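Local coordinates for protein mevalonate kinase (Staphylococcus aureus, PDB 2X7I) that probably phosphorylates mevalonate with ATP to give 5-phosphomevalonate, an early step of the mevalonate route to isoprenoids, as a member of the GHMP kinase family, at residues 165-170 with 220-225; 214-219 with 229-234; 135-138 with 142-145; 127-132 with 150-155; 75-78 with 82-85. All blocks are in the same frame, centred on the assembly; numbering follows the deposited sequence.

Overall arrangement
The contacts run along an elongated single-chain GHMP kinase. Contacts 1 and 2 share helix 203-222, with centres about 11 Å apart: Val-220, from contact 1, packs on Leu-229 and Ile-232 of contact 2. Contact 4 meets contact 1 through Lys-155, which packs against Thr-166, Leu-167 and Thr-169. Contact 3 is nested inside the loop that contact 4 closes, both use helix 125-140, and their centres lie about 12 Å apart. Contact 5 is the outlying one, about 47 Å from contact 2 between centres, yet Arg-76 still packs on Ile-138 of contact 3. Contact 3, at the start of helix 145-153, is probably close to the active site, as in other GHMP kinases.

Contact 1. Residues 165-170 with 220-225; sequences ETLKTL and VIEHHK
Leu-167 and Leu-170, on the chain leaving the beta-hairpin strand 163-166, close on Ile-221 in the last turn of helix 203-222, a helix that ends in a Schellman motif. The branch methyl CG2 of Ile-221 does the touching: it lies 3.8 Å from CD1 of Leu-170 and 3.9 Å from CD1 of Leu-167. With CG1 turned beside the backbone N (chi1 -82°), CG2 is the branch left anti to that nitrogen, where both leucines meet it. Leu-167 comes across Ile-221 at about a right angle, whereas Leu-170 approaches on a slant. Strand 29-45 adds to the apolar cluster, Ile-30 touching Ile-221 and Val-32 touching Leu-170. Two backbone bonds end the helix, Lys-225 N to Val-220 O at 3.0 Å and His-224 N to Ile-221 O at 3.3 Å, and His-224, with positive phi (61°), takes the C-prime position. Its ring has Glu-222 O over one face, displaced toward the rim, while ND1 makes a hydrogen bond to Ser-171 O, just beyond Leu-170. The extended chain of Glu-222 crosses Leu-167 at about a right angle, bringing OE2 to 3.7 Å from the leucine's other methyl, CD2.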
# COMPACT_ATOMS: atom_id res chain seq x y z
N GLU A 165 11.87 12.39 -6.35
CA GLU A 165 12.89 12.29 -5.30
C GLU A 165 12.49 11.26 -4.26
O GLU A 165 11.31 10.97 -4.07
CB GLU A 165 13.09 13.63 -4.59
CG GLU A 165 13.31 14.83 -5.51
CD GLU A 165 14.58 14.75 -6.34
OE1 GLU A 165 14.62 15.39 -7.42
OE2 GLU A 165 15.53 14.05 -5.91
N THR A 166 13.50 10.72 -3.58
CA THR A 166 13.29 9.85 -2.43
C THR A 166 13.66 10.64 -1.20
O THR A 166 14.78 11.13 -1.10
CB THR A 166 14.14 8.58 -2.52
OG1 THR A 166 13.64 7.76 -3.59
CG2 THR A 166 14.08 7.79 -1.22
N LEU A 167 12.72 10.79 -0.28
CA LEU A 167 12.96 11.62 0.91
C LEU A 167 13.65 10.79 2.00
O LEU A 167 13.93 9.61 1.82
CB LEU A 167 11.64 12.20 1.42
CG LEU A 167 10.74 12.92 0.40
CD1 LEU A 167 9.48 13.47 1.06
CD2 LEU A 167 11.49 14.05 -0.32
N LYS A 168 13.93 11.43 3.14
CA LYS A 168 14.46 10.72 4.30
C LYS A 168 13.33 9.98 5.00
O LYS A 168 12.15 10.27 4.76
CB LYS A 168 15.16 11.70 5.24
CG LYS A 168 16.44 12.26 4.65
CD LYS A 168 16.75 13.68 5.13
CE LYS A 168 17.79 13.71 6.22
NZ LYS A 168 18.23 15.11 6.50
N THR A 169 13.68 9.03 5.87
CA THR A 169 12.69 8.20 6.58
C THR A 169 11.55 9.03 7.17
O THR A 169 11.77 10.12 7.69
CB THR A 169 13.36 7.37 7.71
OG1 THR A 169 14.13 6.30 7.14
CG2 THR A 169 12.32 6.75 8.65
N LEU A 170 10.33 8.51 7.09
CA LEU A 170 9.16 9.25 7.56
C LEU A 170 9.20 9.44 9.08
O LEU A 170 9.38 8.49 9.84
CB LEU A 170 7.85 8.55 7.15
CG LEU A 170 6.59 9.42 7.30
CD1 LEU A 170 6.68 10.69 6.45
CD2 LEU A 170 5.33 8.64 6.96
N VAL A 220 6.23 19.98 4.19
CA VAL A 220 5.61 19.60 5.46
C VAL A 220 6.18 18.29 6.02
O VAL A 220 6.40 18.17 7.21
CB VAL A 220 4.07 19.50 5.29
CG1 VAL A 220 3.45 18.51 6.27
CG2 VAL A 220 3.44 20.89 5.42
N ILE A 221 6.41 17.31 5.15
CA ILE A 221 6.97 16.02 5.55
C ILE A 221 8.46 16.13 5.86
O ILE A 221 8.93 15.56 6.84
CB ILE A 221 6.69 14.94 4.47
CG1 ILE A 221 5.27 14.39 4.65
CG2 ILE A 221 7.71 13.81 4.53
CD1 ILE A 221 4.58 14.04 3.37
N GLU A 222 9.19 16.85 5.02
CA GLU A 222 10.62 17.10 5.25
C GLU A 222 10.90 17.81 6.58
O GLU A 222 11.99 17.66 7.15
CB GLU A 222 11.21 17.92 4.11
CG GLU A 222 11.34 17.15 2.79
CD GLU A 222 11.38 18.06 1.58
OE1 GLU A 222 11.88 19.20 1.68
OE2 GLU A 222 10.91 17.64 0.51
N HIS A 223 9.95 18.60 7.07
CA HIS A 223 10.14 19.40 8.29
C HIS A 223 9.28 18.89 9.46
O HIS A 223 9.15 19.56 10.49
CB HIS A 223 9.90 20.89 7.99
CG HIS A 223 10.74 21.41 6.86
ND1 HIS A 223 12.12 21.38 6.88
CD2 HIS A 223 10.40 21.97 5.68
CE1 HIS A 223 12.59 21.89 5.76
NE2 HIS A 223 11.57 22.26 5.01
N HIS A 224 8.72 17.69 9.29
CA HIS A 224 8.09 16.93 10.37
C HIS A 224 6.90 17.65 11.02
O HIS A 224 6.75 17.63 12.24
CB HIS A 224 9.13 16.56 11.44
CG HIS A 224 10.40 16.02 10.87
ND1 HIS A 224 10.46 14.84 10.16
CD2 HIS A 224 11.67 16.50 10.90
CE1 HIS A 224 11.71 14.61 9.78
NE2 HIS A 224 12.46 15.61 10.21
N LYS A 225 6.06 18.25 10.19
CA LYS A 225 4.95 19.08 10.66
C LYS A 225 3.61 18.36 10.49
O LYS A 225 3.00 18.40 9.43
CB LYS A 225 4.95 20.41 9.90
CG LYS A 225 4.20 21.53 10.58
CD LYS A 225 4.26 22.83 9.77
CE LYS A 225 5.68 23.26 9.32
NZ LYS A 225 6.03 22.86 7.89

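Contact 2. Residues 214-219 with 229-234; sequences VLRASD and LADIFN
This is the antiparallel helical hairpin of the C-terminal half, where Arg-216 and Ala-217 of helix 203-222 meet Asp-231 and Ile-232 of helix 226-243; the axes of the two short segments pass 10.0 Å apart at 164°. Ile-232 contributes the largest share of the buried surface. Its CD1 reaches right down to the facing backbone, 3.6 Å from Ala-217 N, and lies 3.8 Å from Arg-216 CB. Nearer its own backbone, Ile-232 CG1 lies over one face of the Arg-216 guanidinium, 3.9 Å from NH2; the two side chains run past each other in opposite directions. A bend at chi3 (49°) turns the arginine across to the partner helix. There NH2 forms a rather long salt bridge to Asp-231 OD2, 3.3 Å away; the oxygen sits at the guanidinium edge and in its plane, though the carboxylate plane is turned 64° from it. NH2 also forms a salt bridge to Glu-235 OE2. Ile-18 touches both Ala-217 and Ile-232. Because Asp-231 OD1 and Glu-235 OE2 stand close together, the arginine probably offsets the repulsion of two like charges.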
# COMPACT_ATOMS: atom_id res chain seq x y z
N VAL A 214 0.38 18.50 -3.07
CA VAL A 214 1.52 17.58 -3.00
C VAL A 214 2.84 18.35 -2.80
O VAL A 214 3.75 17.86 -2.13
CB VAL A 214 1.62 16.67 -4.27
CG1 VAL A 214 2.94 15.89 -4.28
CG2 VAL A 214 0.44 15.73 -4.35
N LEU A 215 2.93 19.54 -3.38
CA LEU A 215 4.13 20.37 -3.25
C LEU A 215 4.29 20.86 -1.81
O LEU A 215 5.38 20.80 -1.24
CB LEU A 215 4.08 21.56 -4.22
CG LEU A 215 5.29 22.51 -4.21
CD1 LEU A 215 6.60 21.74 -4.33
CD2 LEU A 215 5.16 23.56 -5.32
N ARG A 216 3.20 21.33 -1.21
CA ARG A 216 3.23 21.71 0.20
C ARG A 216 3.46 20.52 1.13
O ARG A 216 4.10 20.65 2.16
CB ARG A 216 1.93 22.40 0.59
CG ARG A 216 1.67 23.72 -0.12
CD ARG A 216 0.21 24.16 0.09
NE ARG A 216 -0.19 24.11 1.50
CZ ARG A 216 -1.43 24.35 1.93
NH1 ARG A 216 -2.40 24.66 1.07
NH2 ARG A 216 -1.71 24.28 3.23
N ALA A 217 2.93 19.35 0.76
CA ALA A 217 3.11 18.12 1.55
C ALA A 217 4.56 17.65 1.62
O ALA A 217 4.97 17.08 2.62
CB ALA A 217 2.23 17.02 0.97
N SER A 218 5.32 17.87 0.55
CA SER A 218 6.71 17.47 0.52
C SER A 218 7.52 18.23 1.56
O SER A 218 8.28 17.63 2.30
CB SER A 218 7.31 17.68 -0.88
OG SER A 218 7.24 19.04 -1.30
N ASP A 219 7.34 19.55 1.61
CA ASP A 219 8.02 20.38 2.61
C ASP A 219 7.54 20.06 4.03
O ASP A 219 8.35 19.88 4.95
CB ASP A 219 7.83 21.87 2.31
CG ASP A 219 8.77 22.36 1.22
OD1 ASP A 219 8.29 22.59 0.08
OD2 ASP A 219 9.98 22.52 1.51
N LEU A 229 0.24 18.81 7.81
CA LEU A 229 -0.27 17.68 7.03
C LEU A 229 -1.77 17.48 7.28
O LEU A 229 -2.50 17.13 6.37
CB LEU A 229 0.50 16.38 7.33
CG LEU A 229 0.21 15.23 6.36
CD1 LEU A 229 0.61 15.58 4.92
CD2 LEU A 229 0.90 13.95 6.81
N ALA A 230 -2.21 17.70 8.51
CA ALA A 230 -3.64 17.69 8.83
C ALA A 230 -4.41 18.75 8.01
O ALA A 230 -5.43 18.45 7.39
CB ALA A 230 -3.84 17.92 10.33
N ASP A 231 -3.89 19.97 8.00
CA ASP A 231 -4.44 21.04 7.17
C ASP A 231 -4.56 20.56 5.71
O ASP A 231 -5.64 20.61 5.12
CB ASP A 231 -3.55 22.28 7.28
CG ASP A 231 -3.95 23.40 6.34
OD1 ASP A 231 -5.04 23.34 5.73
OD2 ASP A 231 -3.17 24.35 6.21
N ILE A 232 -3.45 20.08 5.16
CA ILE A 232 -3.41 19.60 3.77
C ILE A 232 -4.41 18.48 3.50
O ILE A 232 -5.09 18.50 2.48
CB ILE A 232 -1.96 19.17 3.38
CG1 ILE A 232 -1.07 20.41 3.28
CG2 ILE A 232 -1.95 18.40 2.08
CD1 ILE A 232 0.40 20.11 3.23
N PHE A 233 -4.53 17.52 4.41
CA PHE A 233 -5.54 16.45 4.27
C PHE A 233 -6.94 17.06 4.15
O PHE A 233 -7.71 16.68 3.27
CB PHE A 233 -5.52 15.50 5.47
CG PHE A 233 -4.62 14.29 5.30
CD1 PHE A 233 -3.41 14.37 4.61
CD2 PHE A 233 -4.98 13.08 5.86
CE1 PHE A 233 -2.59 13.25 4.47
CE2 PHE A 233 -4.17 11.95 5.72
CZ PHE A 233 -2.97 12.05 5.03
N ASN A 234 -7.27 18.00 5.04
CA ASN A 234 -8.61 18.59 5.10
C ASN A 234 -8.89 19.49 3.89
O ASN A 234 -10.03 19.57 3.42
CB ASN A 234 -8.80 19.36 6.41
CG ASN A 234 -8.87 18.43 7.63
OD1 ASN A 234 -9.55 17.40 7.59
ND2 ASN A 234 -8.21 18.82 8.72

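Contact 3. Residues 135-138 with 142-145; sequences AEQI and KPSG
Glu-136, near the end of helix 125-140, reaches over to Pro-143 and Ser-144 in the short link that leads into helix 145-153, whose N-cap is Ser-144. The link carries a Pro-Ser-Gly sequence familiar from mevalonate kinases, and probably lies close to the active site. Starting at the root, Glu-136 CB rests 3.8 Å from both Lys-142 O and Pro-143 CA, so the link already lies against the base of the side chain. CG stands beside the backbone N (chi1 -67°), and the chain then runs out extended, with Ser-104, Ala-105 and Ala-108 of helix 103-119 packed against the side chain. At the carboxylate the two oxygens part company. OE1 accepts the Ser-144 N-H at 2.9 Å in a nearly straight bond (165°), the nitrogen approaching almost along the C-O axis, and also lies 3.4 Å from Pro-143 CA. Thr-148 OG1 is within bonding distance of both OE2 and Ser-144 O, though its single proton can serve only one at a time. This two-sided hold probably helps to fix the rotation of the carboxylate. Ser-144 OG in turn makes a weak bond to Asp-147 N. Next along the helix, Gln-137 is bent at chi2 (70°) and lies beside the proline, pointing the same way, with its OE1 3.5 Å from Pro-143 CD.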
# COMPACT_ATOMS: atom_id res chain seq x y z
N ALA A 135 8.56 -8.89 -11.85
CA ALA A 135 7.60 -9.86 -11.30
C ALA A 135 6.17 -9.30 -11.28
O ALA A 135 5.22 -10.01 -11.60
CB ALA A 135 8.01 -10.31 -9.89
N GLU A 136 6.04 -8.03 -10.92
CA GLU A 136 4.76 -7.32 -11.00
C GLU A 136 4.19 -7.34 -12.42
O GLU A 136 3.01 -7.65 -12.61
CB GLU A 136 4.94 -5.88 -10.55
CG GLU A 136 5.27 -5.74 -9.07
CD GLU A 136 5.96 -4.44 -8.76
OE1 GLU A 136 5.69 -3.44 -9.45
OE2 GLU A 136 6.78 -4.41 -7.82
N GLN A 137 5.03 -7.06 -13.41
CA GLN A 137 4.61 -7.13 -14.83
C GLN A 137 4.07 -8.51 -15.21
O GLN A 137 2.99 -8.62 -15.80
CB GLN A 137 5.79 -6.74 -15.74
CG GLN A 137 5.61 -7.06 -17.22
CD GLN A 137 4.58 -6.19 -17.89
OE1 GLN A 137 4.49 -4.99 -17.64
NE2 GLN A 137 3.79 -6.80 -18.77
N ILE A 138 4.81 -9.56 -14.86
CA ILE A 138 4.44 -10.94 -15.15
C ILE A 138 3.19 -11.40 -14.40
O ILE A 138 2.29 -12.00 -14.98
CB ILE A 138 5.60 -11.88 -14.78
CG1 ILE A 138 6.74 -11.72 -15.79
CG2 ILE A 138 5.15 -13.33 -14.70
CD1 ILE A 138 8.01 -12.39 -15.33
N LYS A 142 1.34 -5.04 -14.98
CA LYS A 142 2.12 -3.81 -15.00
C LYS A 142 2.88 -3.60 -13.72
O LYS A 142 2.44 -4.01 -12.65
CB LYS A 142 1.25 -2.58 -15.32
CG LYS A 142 0.21 -2.16 -14.28
CD LYS A 142 -0.60 -0.97 -14.84
CE LYS A 142 -1.58 -0.34 -13.84
NZ LYS A 142 -2.14 0.99 -14.32
N PRO A 143 4.06 -2.97 -13.82
CA PRO A 143 4.83 -2.66 -12.64
C PRO A 143 4.36 -1.34 -12.03
O PRO A 143 3.63 -0.59 -12.67
CB PRO A 143 6.25 -2.53 -13.19
CG PRO A 143 6.07 -2.03 -14.56
CD PRO A 143 4.76 -2.58 -15.05
N SER A 144 4.75 -1.08 -10.80
CA SER A 144 4.54 0.23 -10.22
C SER A 144 5.88 0.71 -9.68
O SER A 144 6.33 0.24 -8.65
CB SER A 144 3.47 0.19 -9.13
OG SER A 144 3.28 1.49 -8.58
N GLY A 145 6.53 1.60 -10.43
CA GLY A 145 7.82 2.14 -10.03
C GLY A 145 7.79 2.82 -8.67
O GLY A 145 8.68 2.61 -7.84

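Contact 4. Residues 127-132 with 150-155; sequences ELIEKA and TIVSGK
Ser-153 OG, one residue along from the Val-152 that meets Leu-128 and Ile-129, is gripped twice: it bonds to Gln-149 O back in its helix and accepts Lys-155 N at 3.2 Å, the latter making an ST turn. The ST turn lies at the end of helix 145-153, where Gly-154 takes positive phi. The contact itself is a small buried apolar cluster. The CB of Val-152 points toward helix 125-140, and CD1 of Ile-129 sits against this branch point, touching CB and both methyls. It comes within 3.6 Å of both CB and CG2 of the valine, with CG1 at 3.8 Å. Ile-129 reaches there through a second bend, chi2 being -64°, which swings CD1 away from an extended course and over the valine. Leu-128 comes in beside it, its chain sliding past Val-152 in the reverse direction, so that both CG and CD2 lie 3.9 Å from Val-152 CG2. Leu-128 also touches Val-112 and Arg-113 of helix 103-119. The cluster therefore joins helices 125-140 and 145-153, while the preceding residue, Ile-151, packs on Ala-105 and strand 6-16, and Thr-150 touches Ala-31 and Pro-33 of strand 29-45.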
# COMPACT_ATOMS: atom_id res chain seq x y z
N GLU A 127 18.91 -4.50 -7.52
CA GLU A 127 18.58 -5.81 -8.07
C GLU A 127 17.14 -6.20 -7.70
O GLU A 127 16.37 -6.68 -8.54
CB GLU A 127 19.57 -6.85 -7.56
CG GLU A 127 19.64 -8.12 -8.38
CD GLU A 127 20.88 -8.97 -8.10
OE1 GLU A 127 20.94 -10.10 -8.65
OE2 GLU A 127 21.78 -8.51 -7.33
N LEU A 128 16.78 -5.99 -6.44
CA LEU A 128 15.43 -6.22 -5.96
C LEU A 128 14.43 -5.36 -6.72
O LEU A 128 13.37 -5.85 -7.09
CB LEU A 128 15.35 -5.91 -4.45
CG LEU A 128 14.00 -6.06 -3.75
CD1 LEU A 128 13.30 -7.36 -4.17
CD2 LEU A 128 14.17 -5.95 -2.20
N ILE A 129 14.78 -4.09 -6.92
CA ILE A 129 13.94 -3.15 -7.65
C ILE A 129 13.63 -3.68 -9.05
O ILE A 129 12.46 -3.73 -9.44
CB ILE A 129 14.63 -1.76 -7.81
CG1 ILE A 129 14.76 -1.04 -6.46
CG2 ILE A 129 13.85 -0.88 -8.79
CD1 ILE A 129 13.43 -0.69 -5.84
N GLU A 130 14.67 -4.07 -9.78
CA GLU A 130 14.53 -4.61 -11.12
C GLU A 130 13.69 -5.89 -11.14
O GLU A 130 12.77 -6.01 -11.93
CB GLU A 130 15.90 -4.90 -11.74
CG GLU A 130 16.82 -3.67 -11.87
CD GLU A 130 16.41 -2.75 -12.98
OE1 GLU A 130 15.56 -3.13 -13.80
OE2 GLU A 130 16.97 -1.64 -13.05
N LYS A 131 14.02 -6.84 -10.27
CA LYS A 131 13.33 -8.13 -10.25
C LYS A 131 11.89 -8.01 -9.76
O LYS A 131 11.01 -8.71 -10.26
CB LYS A 131 14.10 -9.13 -9.38
CG LYS A 131 15.37 -9.67 -10.00
CD LYS A 131 15.11 -10.89 -10.88
CE LYS A 131 16.38 -11.73 -11.08
NZ LYS A 131 16.29 -12.66 -12.26
N ALA A 132 11.64 -7.14 -8.79
CA ALA A 132 10.28 -6.93 -8.30
C ALA A 132 9.43 -6.26 -9.38
O ALA A 132 8.28 -6.65 -9.58
CB ALA A 132 10.29 -6.09 -7.02
N THR A 150 9.27 2.94 -3.06
CA THR A 150 8.87 3.31 -1.69
C THR A 150 9.03 2.12 -0.75
O THR A 150 9.61 2.25 0.32
CB THR A 150 7.41 3.81 -1.64
OG1 THR A 150 7.24 4.90 -2.56
CG2 THR A 150 7.04 4.26 -0.24
N ILE A 151 8.54 0.96 -1.17
CA ILE A 151 8.62 -0.26 -0.38
C ILE A 151 10.06 -0.71 -0.11
O ILE A 151 10.44 -0.92 1.03
CB ILE A 151 7.82 -1.41 -1.03
CG1 ILE A 151 6.32 -1.14 -0.93
CG2 ILE A 151 8.12 -2.74 -0.36
CD1 ILE A 151 5.50 -2.08 -1.76
N VAL A 152 10.86 -0.85 -1.17
CA VAL A 152 12.24 -1.33 -1.05
C VAL A 152 13.13 -0.39 -0.23
O VAL A 152 13.79 -0.83 0.71
CB VAL A 152 12.87 -1.56 -2.43
CG1 VAL A 152 14.36 -1.85 -2.30
CG2 VAL A 152 12.18 -2.72 -3.11
N SER A 153 13.11 0.89 -0.58
CA SER A 153 13.89 1.91 0.15
C SER A 153 13.42 2.11 1.60
O SER A 153 14.19 2.53 2.44
CB SER A 153 13.82 3.25 -0.57
OG SER A 153 12.50 3.80 -0.55
N GLY A 154 12.15 1.85 1.87
CA GLY A 154 11.57 2.17 3.18
C GLY A 154 11.48 3.68 3.44
O GLY A 154 11.43 4.12 4.59
N LYS A 155 11.48 4.46 2.36
CA LYS A 155 11.44 5.91 2.45
C LYS A 155 10.30 6.49 1.62
O LYS A 155 9.81 5.83 0.68
CB LYS A 155 12.77 6.47 1.97
CG LYS A 155 13.94 6.15 2.91
CD LYS A 155 15.27 6.23 2.18
CE LYS A 155 16.45 6.12 3.14
NZ LYS A 155 16.26 5.00 4.10

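Contact 5. Residues 75-78 with 82-85; sequences NRFV and NITE
Val-78 and Ile-83 are tied together first by the backbone. Ile-83 N donates to Val-78 O at 3.0 Å, with an N-H...O angle of 149°, and the nitrogen lies in the carbonyl plane, at 152° to the C=O bond. Asn-82 N also comes near this oxygen, 3.3 Å from Val-78 O, but its angle is too poor for a hydrogen bond. A further polar tie one residue earlier runs from Phe-77 O to Asn-81 ND2, a side chain folded back on the helix it follows. The Ile-83 N to Val-78 O bond, with Asn-82 N to Glu-79 O, makes the Schellman motif that ends helix 70-80: Asn-82, with positive phi, is the C-prime residue, and the chain reverses there before going on to strand 87-93.

The apolar part follows from that reversal, which brings Ile-83 back against the turn it has just left. Its CB points toward the helix and sits 4.3 Å from Val-78 CG1. The same valine methyl, which lies anti to its own backbone N (chi1 163°), is 3.5 Å from Ile-83 O, so it rests against main chain as well as side chain. Ile-83 is extended beyond CB, and its CD1 ends by the Phe-77 ring, where the modelled closeness is doubtful. Phe-77 is buried, its ring set among Phe-111, Ser-115 and Leu-119 of helix 103-119, while Leu-87 of strand 87-93 touches both Phe-77 and Val-78.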
# COMPACT_ATOMS: atom_id res chain seq x y z
N ASN A 75 6.23 -20.70 -11.24
CA ASN A 75 6.62 -21.39 -12.46
C ASN A 75 7.93 -20.84 -13.02
O ASN A 75 8.84 -21.59 -13.31
CB ASN A 75 5.52 -21.30 -13.52
CG ASN A 75 4.36 -22.23 -13.24
OD1 ASN A 75 4.43 -23.11 -12.37
ND2 ASN A 75 3.27 -22.03 -13.97
N ARG A 76 8.02 -19.52 -13.14
CA ARG A 76 9.23 -18.87 -13.62
C ARG A 76 10.44 -19.17 -12.75
O ARG A 76 11.52 -19.43 -13.25
CB ARG A 76 9.04 -17.34 -13.69
CG ARG A 76 10.16 -16.63 -14.44
CD ARG A 76 10.04 -15.11 -14.31
NE ARG A 76 11.17 -14.36 -14.88
CZ ARG A 76 11.36 -14.14 -16.18
NH1 ARG A 76 10.51 -14.62 -17.10
NH2 ARG A 76 12.42 -13.42 -16.57
N PHE A 77 10.24 -19.12 -11.44
CA PHE A 77 11.32 -19.36 -10.50
C PHE A 77 11.84 -20.79 -10.59
O PHE A 77 13.05 -21.02 -10.51
CB PHE A 77 10.83 -19.04 -9.08
CG PHE A 77 11.75 -19.53 -8.00
CD1 PHE A 77 12.87 -18.79 -7.65
CD2 PHE A 77 11.47 -20.70 -7.32
CE1 PHE A 77 13.72 -19.23 -6.65
CE2 PHE A 77 12.31 -21.14 -6.32
CZ PHE A 77 13.44 -20.40 -5.99
N VAL A 78 10.93 -21.74 -10.78
CA VAL A 78 11.27 -23.15 -10.89
C VAL A 78 12.00 -23.49 -12.19
O VAL A 78 12.88 -24.35 -12.20
CB VAL A 78 9.99 -24.00 -10.73
CG1 VAL A 78 10.20 -25.43 -11.22
CG2 VAL A 78 9.54 -23.98 -9.27
N ASN A 82 16.16 -24.21 -12.73
CA ASN A 82 16.17 -25.66 -12.93
C ASN A 82 15.94 -26.44 -11.63
O ASN A 82 16.64 -27.41 -11.34
CB ASN A 82 17.50 -26.08 -13.59
CG ASN A 82 17.80 -25.27 -14.86
OD1 ASN A 82 18.92 -24.76 -15.03
ND2 ASN A 82 16.81 -25.14 -15.74
N ILE A 83 14.94 -26.00 -10.86
CA ILE A 83 14.55 -26.68 -9.61
C ILE A 83 13.74 -27.94 -9.90
O ILE A 83 12.59 -27.86 -10.35
CB ILE A 83 13.71 -25.78 -8.70
CG1 ILE A 83 14.49 -24.53 -8.30
CG2 ILE A 83 13.27 -26.55 -7.45
CD1 ILE A 83 13.60 -23.46 -7.74
N THR A 84 14.33 -29.09 -9.61
CA THR A 84 13.69 -30.38 -9.86
C THR A 84 12.98 -30.93 -8.62
O THR A 84 12.09 -31.78 -8.75
CB THR A 84 14.72 -31.41 -10.34
OG1 THR A 84 15.86 -31.38 -9.48
CG2 THR A 84 15.17 -31.09 -11.77
N GLU A 85 13.36 -30.45 -7.44
CA GLU A 85 12.79 -30.95 -6.18
C GLU A 85 11.41 -30.33 -5.88
O GLU A 85 11.17 -29.17 -6.21
CB GLU A 85 13.75 -30.67 -5.02
CG GLU A 85 15.12 -31.33 -5.18
CD GLU A 85 15.74 -31.75 -3.86
OE1 GLU A 85 16.40 -30.90 -3.22
OE2 GLU A 85 15.59 -32.94 -3.48